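Long-range contacts in MdcA (Pseudomonas aeruginosa, PDB 5VIT), which is the alpha subunit of malonate decarboxylase and probably acts as the transferase that exchanges acetyl for malonyl on the acyl carrier subunit: residues A32-E37 with F212-D217; A41-L46 with R68-V73. All blocks are in the same frame, centred on the assembly; numbering follows the deposited sequence.

Contact 1. Residues A32-E37 with F212-D217; sequences AVLPRE and FVVEAD
A32 opens a short parallel pairing at the edge of the eight-stranded parallel sheet, where the outermost strand, 33-34, lies against 212-215. Its carbonyl O accepts V213 N at 2.7 Å, and the same oxygen receives a CA-H contact from F212 and lies near the plane of the F212 ring, at its edge. V33, the residue paired with V213, has its side chain on the same face of the sheet, where the two CG2 methyls meet at 3.8 Å; beta-branched valines suit an extended backbone. L34 gives its N-H to V213 O at 2.8 Å, almost straight at 178°, so both the N-H and the C=O of V213 are bonded to this weakly held edge strand. On the other face, L34 CB rests on V214 CG2 at 3.6 Å, while its CD1 reaches F212 CB; helix 39-46 covers this apolar group. After P35 the chain leaves the strand, and R36 bridges back. Its chain runs out with CG anti to the backbone N (chi1 172°), passes CD over D217 CA, and bends at chi3, bringing the guanidinium to E215, whose carboxylate plane is within 14° of its own. NH1 forms a longish salt bridge to E215 OE2 and also donates to E215 O at 3.1 Å, from above the carbonyl plane rather than on a lone pair.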
loop_
_atom_site.group_PDB
_atom_site.type_symbol
_atom_site.label_atom_id
_atom_site.label_comp_id
_atom_site.label_asym_id
_atom_site.label_seq_id
_atom_site.Cartn_x
_atom_site.Cartn_y
_atom_site.Cartn_z
ATOM N N ALA A 32 10.255 52.949 33.614
ATOM C CA ALA A 32 9.977 51.593 33.154
ATOM C C ALA A 32 11.246 50.742 33.088
ATOM O O ALA A 32 11.185 49.535 32.864
ATOM C CB ALA A 32 9.298 51.635 31.790
ATOM N N VAL A 33 12.398 51.372 33.289
ATOM C CA VAL A 33 13.664 50.678 33.099
ATOM C C VAL A 33 14.241 50.159 34.412
ATOM O O VAL A 33 14.407 50.910 35.371
ATOM C CB VAL A 33 14.693 51.589 32.406
ATOM C CG1 VAL A 33 16.023 50.887 32.284
ATOM C CG2 VAL A 33 14.180 52.032 31.039
ATOM N N LEU A 34 14.529 48.862 34.449
ATOM C CA LEU A 34 15.163 48.241 35.601
ATOM C C LEU A 34 16.658 48.099 35.389
ATOM O O LEU A 34 17.112 47.734 34.305
ATOM C CB LEU A 34 14.560 46.863 35.894
ATOM C CG LEU A 34 13.289 46.795 36.745
ATOM C CD1 LEU A 34 12.717 45.384 36.744
ATOM C CD2 LEU A 34 13.578 47.246 38.169
ATOM N N PRO A 35 17.433 48.394 36.436
ATOM C CA PRO A 35 18.876 48.179 36.409
ATOM C C PRO A 35 19.204 46.693 36.396
ATOM O O PRO A 35 18.687 45.929 37.223
ATOM C CB PRO A 35 19.357 48.840 37.707
ATOM C CG PRO A 35 18.262 49.775 38.092
ATOM C CD PRO A 35 17.007 49.091 37.659
ATOM N N ARG A 36 20.062 46.295 35.462
ATOM C CA ARG A 36 20.502 44.910 35.351
ATOM C C ARG A 36 21.136 44.400 36.657
ATOM O O ARG A 36 21.099 43.207 36.946
ATOM C CB ARG A 36 21.477 44.782 34.178
ATOM C CG ARG A 36 22.169 43.447 34.047
ATOM C CD ARG A 36 22.959 43.368 32.749
ATOM N NE ARG A 36 23.855 44.507 32.579
ATOM C CZ ARG A 36 23.669 45.480 31.689
ATOM N NH1 ARG A 36 22.618 45.456 30.872
ATOM N NH2 ARG A 36 24.540 46.477 31.609
ATOM N N GLU A 37 21.683 45.315 37.455
ATOM C CA GLU A 37 22.357 44.949 38.700
ATOM C C GLU A 37 21.379 44.534 39.806
ATOM O O GLU A 37 21.677 43.646 40.602
ATOM C CB GLU A 37 23.243 46.110 39.179
ATOM C CG GLU A 37 23.528 46.153 40.687
ATOM C CD GLU A 37 22.491 46.963 41.475
ATOM O OE1 GLU A 37 21.721 47.723 40.844
ATOM O OE2 GLU A 37 22.442 46.831 42.722
ATOM N N PHE A 212 7.901 46.712 33.102
ATOM C CA PHE A 212 9.330 46.989 33.193
ATOM C C PHE A 212 10.102 46.403 32.024
ATOM O O PHE A 212 9.734 45.352 31.497
ATOM C CB PHE A 212 9.898 46.453 34.506
ATOM C CG PHE A 212 9.354 47.134 35.718
ATOM C CD1 PHE A 212 8.566 46.437 36.630
ATOM C CD2 PHE A 212 9.611 48.482 35.944
ATOM C CE1 PHE A 212 8.055 47.069 37.760
ATOM C CE2 PHE A 212 9.105 49.117 37.066
ATOM C CZ PHE A 212 8.323 48.410 37.973
ATOM N N VAL A 213 11.158 47.101 31.615
ATOM C CA VAL A 213 12.146 46.552 30.689
ATOM C C VAL A 213 13.524 46.495 31.358
ATOM O O VAL A 213 13.829 47.289 32.260
ATOM C CB VAL A 213 12.248 47.367 29.390
ATOM C CG1 VAL A 213 10.973 47.250 28.599
ATOM C CG2 VAL A 213 12.550 48.819 29.699
ATOM N N VAL A 214 14.339 45.530 30.930
ATOM C CA VAL A 214 15.700 45.358 31.425
ATOM C C VAL A 214 16.615 45.063 30.253
ATOM O O VAL A 214 16.324 44.174 29.446
ATOM C CB VAL A 214 15.823 44.191 32.428
ATOM C CG1 VAL A 214 17.169 44.237 33.129
ATOM C CG2 VAL A 214 14.702 44.235 33.440
ATOM N N GLU A 215 17.718 45.790 30.147
ATOM C CA GLU A 215 18.744 45.410 29.186
ATOM C C GLU A 215 19.393 44.115 29.678
ATOM O O GLU A 215 19.884 44.035 30.806
ATOM C CB GLU A 215 19.781 46.521 29.004
ATOM C CG GLU A 215 20.625 46.358 27.734
ATOM C CD GLU A 215 21.538 47.549 27.454
ATOM O OE1 GLU A 215 21.105 48.488 26.735
ATOM O OE2 GLU A 215 22.686 47.539 27.951
ATOM N N ALA A 216 19.365 43.084 28.844
ATOM C CA ALA A 216 19.878 41.790 29.268
ATOM C C ALA A 216 21.407 41.797 29.307
ATOM O O ALA A 216 22.053 42.584 28.609
ATOM C CB ALA A 216 19.373 40.701 28.350
ATOM N N ASP A 217 21.978 40.912 30.119
ATOM C CA ASP A 217 23.431 40.809 30.217
ATOM C C ASP A 217 24.038 40.306 28.906
ATOM O O ASP A 217 25.209 40.532 28.641
ATOM C CB ASP A 217 23.838 39.915 31.403
ATOM C CG ASP A 217 23.330 38.484 31.284
ATOM O OD1 ASP A 217 22.382 38.226 30.503
ATOM O OD2 ASP A 217 23.892 37.610 31.987
#

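Contact 2. Residues A41-L46 with R68-V73; sequences AALEAL and RSLARV
L43 and E44, neighbours on helix 39-46, face helix 64-70 and the type I turn from L70 to V73 at its C-terminal side, in a helix-to-turn packing on one side of the parallel sheet. L43 points toward the other segment: its CB stands 4.3 Å from V73 CG2, and its CD1 lies against the backbone at L70 N, 3.6 Å away, with S69 CB and L70 CB close by. A leucine suits this place because its branched end can cover backbone and methyls together, and L43 also touches I187 of strand 185-190. E44 can be followed outward from CB. From there CG is set anti to the carbonyl carbon (chi1 -64°), which carries it to both V73 methyls, 3.6 Å from CG1 and 3.9 Å from CG2. Extended beyond CG, the chain carries CD past V73 CG1 at 4.1 Å and sets OE1 3.5 Å from V73 CA. There OE1 accepts a hydrogen bond from D74 N, just past the turn. S69 presents a short CB to L43 CD1, and its OG is hydrogen-bonded to F65 O of its own helix. The meeting between the segments is thus mostly apolar packing, with one carboxylate oxygen set beside V73 CA: the CG methylene of E44 serves as apolar surface, while its carboxylate satisfies a backbone N-H immediately beyond.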
loop_
_atom_site.group_PDB
_atom_site.type_symbol
_atom_site.label_atom_id
_atom_site.label_comp_id
_atom_site.label_asym_id
_atom_site.label_seq_id
_atom_site.Cartn_x
_atom_site.Cartn_y
_atom_site.Cartn_z
ATOM N N ALA A 41 16.845 41.538 42.971
ATOM C CA ALA A 41 16.119 42.237 44.021
ATOM C C ALA A 41 14.733 42.622 43.522
ATOM O O ALA A 41 13.751 42.506 44.248
ATOM C CB ALA A 41 16.888 43.470 44.471
ATOM N N ALA A 42 14.668 43.085 42.277
ATOM C CA ALA A 42 13.401 43.459 41.667
ATOM C C ALA A 42 12.462 42.253 41.600
ATOM O O ALA A 42 11.283 42.373 41.890
ATOM C CB ALA A 42 13.631 44.038 40.280
ATOM N N LEU A 43 12.995 41.090 41.237
ATOM C CA LEU A 43 12.169 39.901 41.078
ATOM C C LEU A 43 11.586 39.434 42.414
ATOM O O LEU A 43 10.472 38.914 42.453
ATOM C CB LEU A 43 12.968 38.770 40.435
ATOM C CG LEU A 43 13.466 38.927 38.996
ATOM C CD1 LEU A 43 14.173 37.659 38.575
ATOM C CD2 LEU A 43 12.327 39.237 38.046
ATOM N N GLU A 44 12.331 39.621 43.501
ATOM C CA GLU A 44 11.857 39.260 44.845
ATOM C C GLU A 44 10.844 40.280 45.384
ATOM O O GLU A 44 10.052 39.978 46.283
ATOM C CB GLU A 44 13.044 39.123 45.814
ATOM C CG GLU A 44 14.018 37.990 45.459
ATOM C CD GLU A 44 15.236 37.921 46.374
ATOM O OE1 GLU A 44 15.915 36.866 46.401
ATOM O OE2 GLU A 44 15.518 38.921 47.065
ATOM N N ALA A 45 10.865 41.487 44.833
ATOM C CA ALA A 45 9.845 42.480 45.163
ATOM C C ALA A 45 8.563 42.300 44.344
ATOM O O ALA A 45 7.463 42.348 44.896
ATOM C CB ALA A 45 10.386 43.878 44.958
ATOM N N LEU A 46 8.706 42.091 43.035
ATOM C CA LEU A 46 7.559 42.111 42.127
ATOM C C LEU A 46 6.744 40.812 42.115
ATOM O O LEU A 46 5.559 40.822 41.804
ATOM C CB LEU A 46 8.028 42.429 40.715
ATOM C CG LEU A 46 8.633 43.822 40.551
ATOM C CD1 LEU A 46 9.147 43.977 39.135
ATOM C CD2 LEU A 46 7.600 44.893 40.882
ATOM N N ARG A 68 17.733 32.919 34.358
ATOM C CA ARG A 68 18.882 32.723 35.244
ATOM C C ARG A 68 18.779 33.606 36.485
ATOM O O ARG A 68 19.194 33.211 37.576
ATOM C CB ARG A 68 20.192 33.008 34.507
ATOM C CG ARG A 68 20.468 32.057 33.363
ATOM C CD ARG A 68 21.767 32.407 32.693
ATOM N NE ARG A 68 21.850 33.828 32.366
ATOM C CZ ARG A 68 21.673 34.299 31.142
ATOM N NH1 ARG A 68 21.420 33.447 30.165
ATOM N NH2 ARG A 68 21.765 35.595 30.891
ATOM N N SER A 69 18.227 34.804 36.319
ATOM C CA SER A 69 18.082 35.722 37.447
ATOM C C SER A 69 17.046 35.224 38.455
ATOM O O SER A 69 17.209 35.426 39.653
ATOM C CB SER A 69 17.699 37.110 36.961
ATOM O OG SER A 69 18.577 37.556 35.948
ATOM N N LEU A 70 15.982 34.582 37.970
ATOM C CA LEU A 70 14.967 34.007 38.854
ATOM C C LEU A 70 15.569 32.873 39.686
ATOM O O LEU A 70 15.219 32.690 40.853
ATOM C CB LEU A 70 13.758 33.497 38.047
ATOM C CG LEU A 70 12.524 32.947 38.785
ATOM C CD1 LEU A 70 11.957 33.997 39.714
ATOM C CD2 LEU A 70 11.433 32.498 37.794
ATOM N N ALA A 71 16.480 32.116 39.084
ATOM C CA ALA A 71 17.079 30.973 39.767
ATOM C C ALA A 71 18.061 31.401 40.872
ATOM O O ALA A 71 18.482 30.577 41.680
ATOM C CB ALA A 71 17.775 30.067 38.762
ATOM N N ARG A 72 18.413 32.683 40.900
ATOM C CA ARG A 72 19.339 33.223 41.897
ATOM C C ARG A 72 18.580 33.911 43.021
ATOM O O ARG A 72 19.136 34.719 43.764
ATOM C CB ARG A 72 20.309 34.218 41.253
ATOM C CG ARG A 72 21.144 33.650 40.127
ATOM C CD ARG A 72 22.033 34.721 39.496
ATOM N NE ARG A 72 23.280 34.916 40.238
ATOM C CZ ARG A 72 23.502 35.903 41.104
ATOM N NH1 ARG A 72 22.566 36.812 41.338
ATOM N NH2 ARG A 72 24.669 35.987 41.731
ATOM N N VAL A 73 17.296 33.601 43.126
ATOM C CA VAL A 73 16.421 34.252 44.088
ATOM C C VAL A 73 16.442 33.492 45.418
ATOM O O VAL A 73 16.664 32.277 45.440
ATOM C CB VAL A 73 14.975 34.364 43.507
ATOM C CG1 VAL A 73 13.936 34.449 44.585
ATOM C CG2 VAL A 73 14.871 35.561 42.567
#

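Overall arrangement
Contacts 1 and 2 lie with their centres about 12 Å apart, contact 1 within the parallel sheet and contact 2 in the helices packed on it and the turn L70-V73. Along the chain the order is 32-37, 41-46, 68-73, 212-217, so contact 2 is nested inside the loop that contact 1 closes. Strand 33-34 leads through a short connection into helix 39-46, which carries one side of contact 2. The two contacts also touch: D217 OD1 forms a salt bridge with R68 NH2 at 2.7 Å, F212 packs on L46, and L34 on A42. Apolar packing and one salt bridge thus join helices to sheet at its 33-34 edge, uniting chain parts 175 residues apart.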